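Local coordinates for bacterial transferase hexapeptide (Three repeats) family protein (Acinetobacter baumannii, PDB 4M9C), which probably transfers an acetyl group to an amino sugar nucleotide on the bacterial pathway to UDP-N,N'-diacetylbacillosamine, at residues Ile166-Val171 and Val189-Val194; Ala193-Ser198 and Asn208-Leu213. One frame throughout, in Å; residues are numbered along the deposited sequence.

Interaction 1 of 2, residues Ile166-Val171 and Val189-Val194; sequences IGTGAV and VGMGAV
T168 and M191 run alongside each other in the same direction, one coil of the left-handed beta-helix above the next. T168 CG2 reaches M191 CB at 3.4 Å, a close approach for two carbons, and the bend of the methionine chain at chi3 (-48°) returns M191 CE to within 3.6 Å of that methyl. With T168 OG1 anti to the backbone N, CG2 falls between that N and the carbonyl carbon and faces M191; OG1 hydrogen-bonds to P150 O and to N155 ND2 of the second subunit. I166 and V189 are likewise neighbours, with I166 CD1 3.8 Å from V189 CG2, while the other valine branch, V189 CG1, meets A170 CB at 3.6 Å. Equivalent type II turns, G167-A170 and G190-A193, stack through G192 N to T168 O (2.9 Å), the donor tilted 29° from the carbonyl plane. Beyond the turn V171 N to A193 O is straighter, 165° at the hydrogen; G167 N to V189 O is weak. G169 and G192 take the positive phi of the third turn position. Each corner passes from one sheet of the beta-helix to the next, and the contact stacks two successive coils, strand 165-166 pairing with 188-189 and 171-172 with 194-195 in parallel.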
loop_
_atom_site.group_PDB
_atom_site.type_symbol
_atom_site.label_atom_id
_atom_site.label_comp_id
_atom_site.label_asym_id
_atom_site.label_seq_id
_atom_site.Cartn_x
_atom_site.Cartn_y
_atom_site.Cartn_z
ATOM N N ILE A 166 -16.738 0.904 -3.234
ATOM C CA ILE A 166 -15.708 -0.038 -3.662
ATOM C C ILE A 166 -15.127 -0.741 -2.445
ATOM O O ILE A 166 -14.492 -0.110 -1.596
ATOM C CB ILE A 166 -14.582 0.658 -4.457
ATOM C CG1 ILE A 166 -15.179 1.595 -5.511
ATOM C CG2 ILE A 166 -13.677 -0.386 -5.111
ATOM C CD1 ILE A 166 -16.114 0.896 -6.517
ATOM N N GLY A 167 -15.335 -2.053 -2.379
ATOM C CA GLY A 167 -15.023 -2.827 -1.192
ATOM C C GLY A 167 -13.546 -3.007 -0.908
ATOM O O GLY A 167 -12.696 -2.735 -1.755
ATOM N N THR A 168 -13.246 -3.475 0.301
ATOM C CA THR A 168 -11.869 -3.558 0.777
ATOM C C THR A 168 -11.050 -4.563 -0.053
ATOM O O THR A 168 -11.446 -5.720 -0.235
ATOM C CB THR A 168 -11.810 -3.849 2.320
ATOM O OG1 THR A 168 -10.447 -3.952 2.752
ATOM C CG2 THR A 168 -12.533 -5.142 2.665
ATOM N N GLY A 169 -9.919 -4.103 -0.582
ATOM C CA GLY A 169 -9.060 -4.951 -1.386
ATOM C C GLY A 169 -9.563 -5.196 -2.800
ATOM O O GLY A 169 -8.953 -5.945 -3.542
ATOM N N ALA A 170 -10.666 -4.568 -3.196
ATOM C CA ALA A 170 -11.160 -4.780 -4.557
ATOM C C ALA A 170 -10.218 -4.133 -5.582
ATOM O O ALA A 170 -9.566 -3.134 -5.284
ATOM C CB ALA A 170 -12.573 -4.228 -4.714
ATOM N N VAL A 171 -10.163 -4.705 -6.784
ATOM C CA VAL A 171 -9.383 -4.150 -7.879
ATOM C C VAL A 171 -10.281 -3.951 -9.080
ATOM O O VAL A 171 -11.073 -4.832 -9.425
ATOM C CB VAL A 171 -8.291 -5.121 -8.328
ATOM C CG1 VAL A 171 -7.260 -4.390 -9.206
ATOM C CG2 VAL A 171 -7.643 -5.760 -7.122
ATOM N N VAL A 189 -19.213 -2.892 -5.078
ATOM C CA VAL A 189 -18.176 -3.852 -5.448
ATOM C C VAL A 189 -17.722 -4.522 -4.154
ATOM O O VAL A 189 -17.235 -3.848 -3.241
ATOM C CB VAL A 189 -16.980 -3.136 -6.142
ATOM C CG1 VAL A 189 -15.806 -4.086 -6.337
ATOM C CG2 VAL A 189 -17.422 -2.536 -7.472
ATOM N N GLY A 190 -17.891 -5.835 -4.053
ATOM C CA GLY A 190 -17.674 -6.511 -2.783
ATOM C C GLY A 190 -16.203 -6.583 -2.431
ATOM O O GLY A 190 -15.367 -6.487 -3.316
ATOM N N MET A 191 -15.877 -6.751 -1.152
ATOM C CA MET A 191 -14.480 -6.930 -0.772
ATOM C C MET A 191 -13.802 -8.004 -1.613
ATOM O O MET A 191 -14.377 -9.057 -1.905
ATOM C CB MET A 191 -14.347 -7.294 0.704
ATOM C CG MET A 191 -15.017 -8.591 1.076
ATOM S SD MET A 191 -14.765 -8.993 2.824
ATOM C CE MET A 191 -12.998 -8.732 2.940
ATOM N N GLY A 192 -12.563 -7.734 -1.998
ATOM C CA GLY A 192 -11.770 -8.711 -2.708
ATOM C C GLY A 192 -12.177 -8.977 -4.144
ATOM O O GLY A 192 -11.550 -9.809 -4.808
ATOM N N ALA A 193 -13.190 -8.271 -4.643
ATOM C CA ALA A 193 -13.655 -8.536 -6.002
ATOM C C ALA A 193 -12.643 -8.059 -7.051
ATOM O O ALA A 193 -11.989 -7.038 -6.874
ATOM C CB ALA A 193 -15.007 -7.911 -6.244
ATOM N N VAL A 194 -12.514 -8.815 -8.135
ATOM C CA VAL A 194 -11.632 -8.424 -9.240
ATOM C C VAL A 194 -12.517 -8.055 -10.427
ATOM O O VAL A 194 -13.003 -8.925 -11.153
ATOM C CB VAL A 194 -10.626 -9.552 -9.586
ATOM C CG1 VAL A 194 -9.714 -9.149 -10.751
ATOM C CG2 VAL A 194 -9.785 -9.877 -8.353
#

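Interaction 2 of 2, residues Ala193-Ser198 and Asn208-Leu213; sequences AVVTKS and NPARIL
V194 lays its side chain alongside the amide of N208, both heading in one direction. V194 CB starts 3.7 Å from N208 OD1. Of its two branches, CG1 is anti to the backbone N (chi1 179°) and comes near the same amide oxygen, whereas CG2 extends beside the backbone N and packs on the middle of the amide, 3.6 Å from N208 CG. CG2 also approaches N208 ND2, at 3.8 Å, so the methyl touches the amide group from its carbonyl oxygen to its nitrogen. The amide is carried there by N208 CG lying anti to its own backbone N (chi1 -180°), and ND2 also makes a weak hydrogen bond to G192 O of the third subunit.

Here the C-terminal end of the chain leaves the left-handed beta-helix: 194-195 is an outermost strand, within this chain, of one parallel sheet, and the peptide before P209 is cis. Strand 211-214 then runs antiparallel to 204-206, in contrast to the parallel stacking of the coils.

One direct backbone hydrogen bond joins the segments, A210 N to V194 O at 2.9 Å. Its donor stands 42° out of the carbonyl plane, which distinguishes it from an in-plane approach to a lone pair. A210 CB points toward 193-198, comes 3.5 Å from V194 O, and has the methyls A193 CB and V195 CG2 as looser apolar neighbours. Farther along, a water accepts from T196 N at 3.0 Å and donates to A210 O at 2.8 Å, bridging the two backbones. T196 CG2 brushes P209 CB at 4.2 Å, the threonine and proline side chains crossing at a slant, while T196 also packs on M191 of the third subunit.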
loop_
_atom_site.group_PDB
_atom_site.type_symbol
_atom_site.label_atom_id
_atom_site.label_comp_id
_atom_site.label_asym_id
_atom_site.label_seq_id
_atom_site.Cartn_x
_atom_site.Cartn_y
_atom_site.Cartn_z
ATOM N N ALA A 193 -13.190 -8.271 -4.643
ATOM C CA ALA A 193 -13.655 -8.536 -6.002
ATOM C C ALA A 193 -12.643 -8.059 -7.051
ATOM O O ALA A 193 -11.989 -7.038 -6.874
ATOM C CB ALA A 193 -15.007 -7.911 -6.244
ATOM N N VAL A 194 -12.514 -8.815 -8.135
ATOM C CA VAL A 194 -11.632 -8.424 -9.240
ATOM C C VAL A 194 -12.517 -8.055 -10.427
ATOM O O VAL A 194 -13.003 -8.925 -11.153
ATOM C CB VAL A 194 -10.626 -9.552 -9.586
ATOM C CG1 VAL A 194 -9.714 -9.149 -10.751
ATOM C CG2 VAL A 194 -9.785 -9.877 -8.353
ATOM N N VAL A 195 -12.754 -6.759 -10.588
ATOM C CA VAL A 195 -13.728 -6.270 -11.556
ATOM C C VAL A 195 -13.109 -6.141 -12.941
ATOM O O VAL A 195 -12.201 -5.342 -13.137
ATOM C CB VAL A 195 -14.287 -4.908 -11.128
ATOM C CG1 VAL A 195 -15.386 -4.453 -12.073
ATOM C CG2 VAL A 195 -14.814 -4.985 -9.699
ATOM N N THR A 196 -13.621 -6.918 -13.895
ATOM C CA THR A 196 -13.048 -6.981 -15.238
ATOM C C THR A 196 -13.920 -6.293 -16.282
ATOM O O THR A 196 -13.542 -6.190 -17.433
ATOM C CB THR A 196 -12.799 -8.434 -15.668
ATOM O OG1 THR A 196 -14.047 -9.137 -15.720
ATOM C CG2 THR A 196 -11.887 -9.128 -14.665
ATOM N N LYS A 197 -15.083 -5.800 -15.874
ATOM C CA LYS A 197 -15.953 -5.108 -16.814
ATOM C C LYS A 197 -16.909 -4.210 -16.064
ATOM O O LYS A 197 -17.043 -4.335 -14.846
ATOM C CB LYS A 197 -16.736 -6.114 -17.659
ATOM C CG LYS A 197 -17.521 -7.092 -16.836
ATOM C CD LYS A 197 -18.093 -8.218 -17.702
ATOM C CE LYS A 197 -18.831 -9.222 -16.827
ATOM N NZ LYS A 197 -19.634 -10.208 -17.610
ATOM N N SER A 198 -17.568 -3.312 -16.794
ATOM C CA SER A 198 -18.523 -2.396 -16.198
ATOM C C SER A 198 -19.554 -3.115 -15.318
ATOM O O SER A 198 -19.971 -4.229 -15.610
ATOM C CB SER A 198 -19.215 -1.569 -17.278
ATOM O OG SER A 198 -18.274 -0.730 -17.931
ATOM N N ASN A 208 -13.611 -13.393 -8.099
ATOM C CA ASN A 208 -12.499 -13.276 -9.031
ATOM C C ASN A 208 -12.670 -14.334 -10.143
ATOM O O ASN A 208 -12.368 -15.512 -9.940
ATOM C CB ASN A 208 -11.180 -13.483 -8.256
ATOM C CG ASN A 208 -9.936 -13.372 -9.137
ATOM O OD1 ASN A 208 -10.029 -13.135 -10.337
ATOM N ND2 ASN A 208 -8.758 -13.530 -8.524
ATOM N N PRO A 209 -13.172 -13.924 -11.318
ATOM C CA PRO A 209 -13.547 -12.551 -11.678
ATOM C C PRO A 209 -14.888 -12.151 -11.059
ATOM O O PRO A 209 -15.677 -13.019 -10.688
ATOM C CB PRO A 209 -13.657 -12.614 -13.205
ATOM C CG PRO A 209 -14.114 -14.023 -13.475
ATOM C CD PRO A 209 -13.450 -14.879 -12.410
ATOM N N ALA A 210 -15.142 -10.850 -10.963
ATOM C CA ALA A 210 -16.346 -10.369 -10.307
ATOM C C ALA A 210 -17.567 -10.758 -11.117
ATOM O O ALA A 210 -17.572 -10.617 -12.334
ATOM C CB ALA A 210 -16.295 -8.863 -10.120
ATOM N N ARG A 211 -18.599 -11.230 -10.422
ATOM C CA ARG A 211 -19.876 -11.611 -11.035
ATOM C C ARG A 211 -21.021 -10.973 -10.261
ATOM O O ARG A 211 -20.908 -10.752 -9.053
ATOM C CB ARG A 211 -20.042 -13.133 -11.033
ATOM C CG ARG A 211 -19.083 -13.848 -12.000
ATOM N N ILE A 212 -22.115 -10.663 -10.952
ATOM C CA ILE A 212 -23.250 -10.035 -10.293
ATOM C C ILE A 212 -23.846 -11.006 -9.296
ATOM O O ILE A 212 -24.082 -12.162 -9.615
ATOM C CB ILE A 212 -24.296 -9.550 -11.297
ATOM C CG1 ILE A 212 -23.689 -8.451 -12.169
ATOM C CG2 ILE A 212 -25.519 -9.031 -10.571
ATOM C CD1 ILE A 212 -24.513 -8.076 -13.396
ATOM N N LEU A 213 -24.030 -10.546 -8.067
ATOM C CA LEU A 213 -24.541 -11.396 -7.006
ATOM C C LEU A 213 -25.965 -10.975 -6.662
ATOM O O LEU A 213 -26.902 -11.748 -6.833
ATOM C CB LEU A 213 -23.644 -11.321 -5.771
ATOM C CG LEU A 213 -24.112 -12.159 -4.577
ATOM C CD1 LEU A 213 -24.067 -13.623 -4.941
ATOM C CD2 LEU A 213 -23.286 -11.873 -3.324
HETATM O O HOH W 1 -16.022 -8.650 -13.633
#

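Interaction 1 is the more buried, with no exposed residue among those that touch and 412 Å² buried between its segments; interaction 2 is partly buried, with 275 Å², and includes the exposed P209. They share A193, the last residue of a turn, and V194, the first of strand 194-195, and their centres lie 9 Å apart. V171 O to V195 N, a probable hydrogen bond at 2.8 Å, and packing of V189 CG1 on V195 CG2 tie them together. The chemistry shifts with place: three direct backbone bonds, one of them weak, join stacked coils in interaction 1, against one direct bond and a water bridge at the end of the helix. Both contacts touch the third subunit.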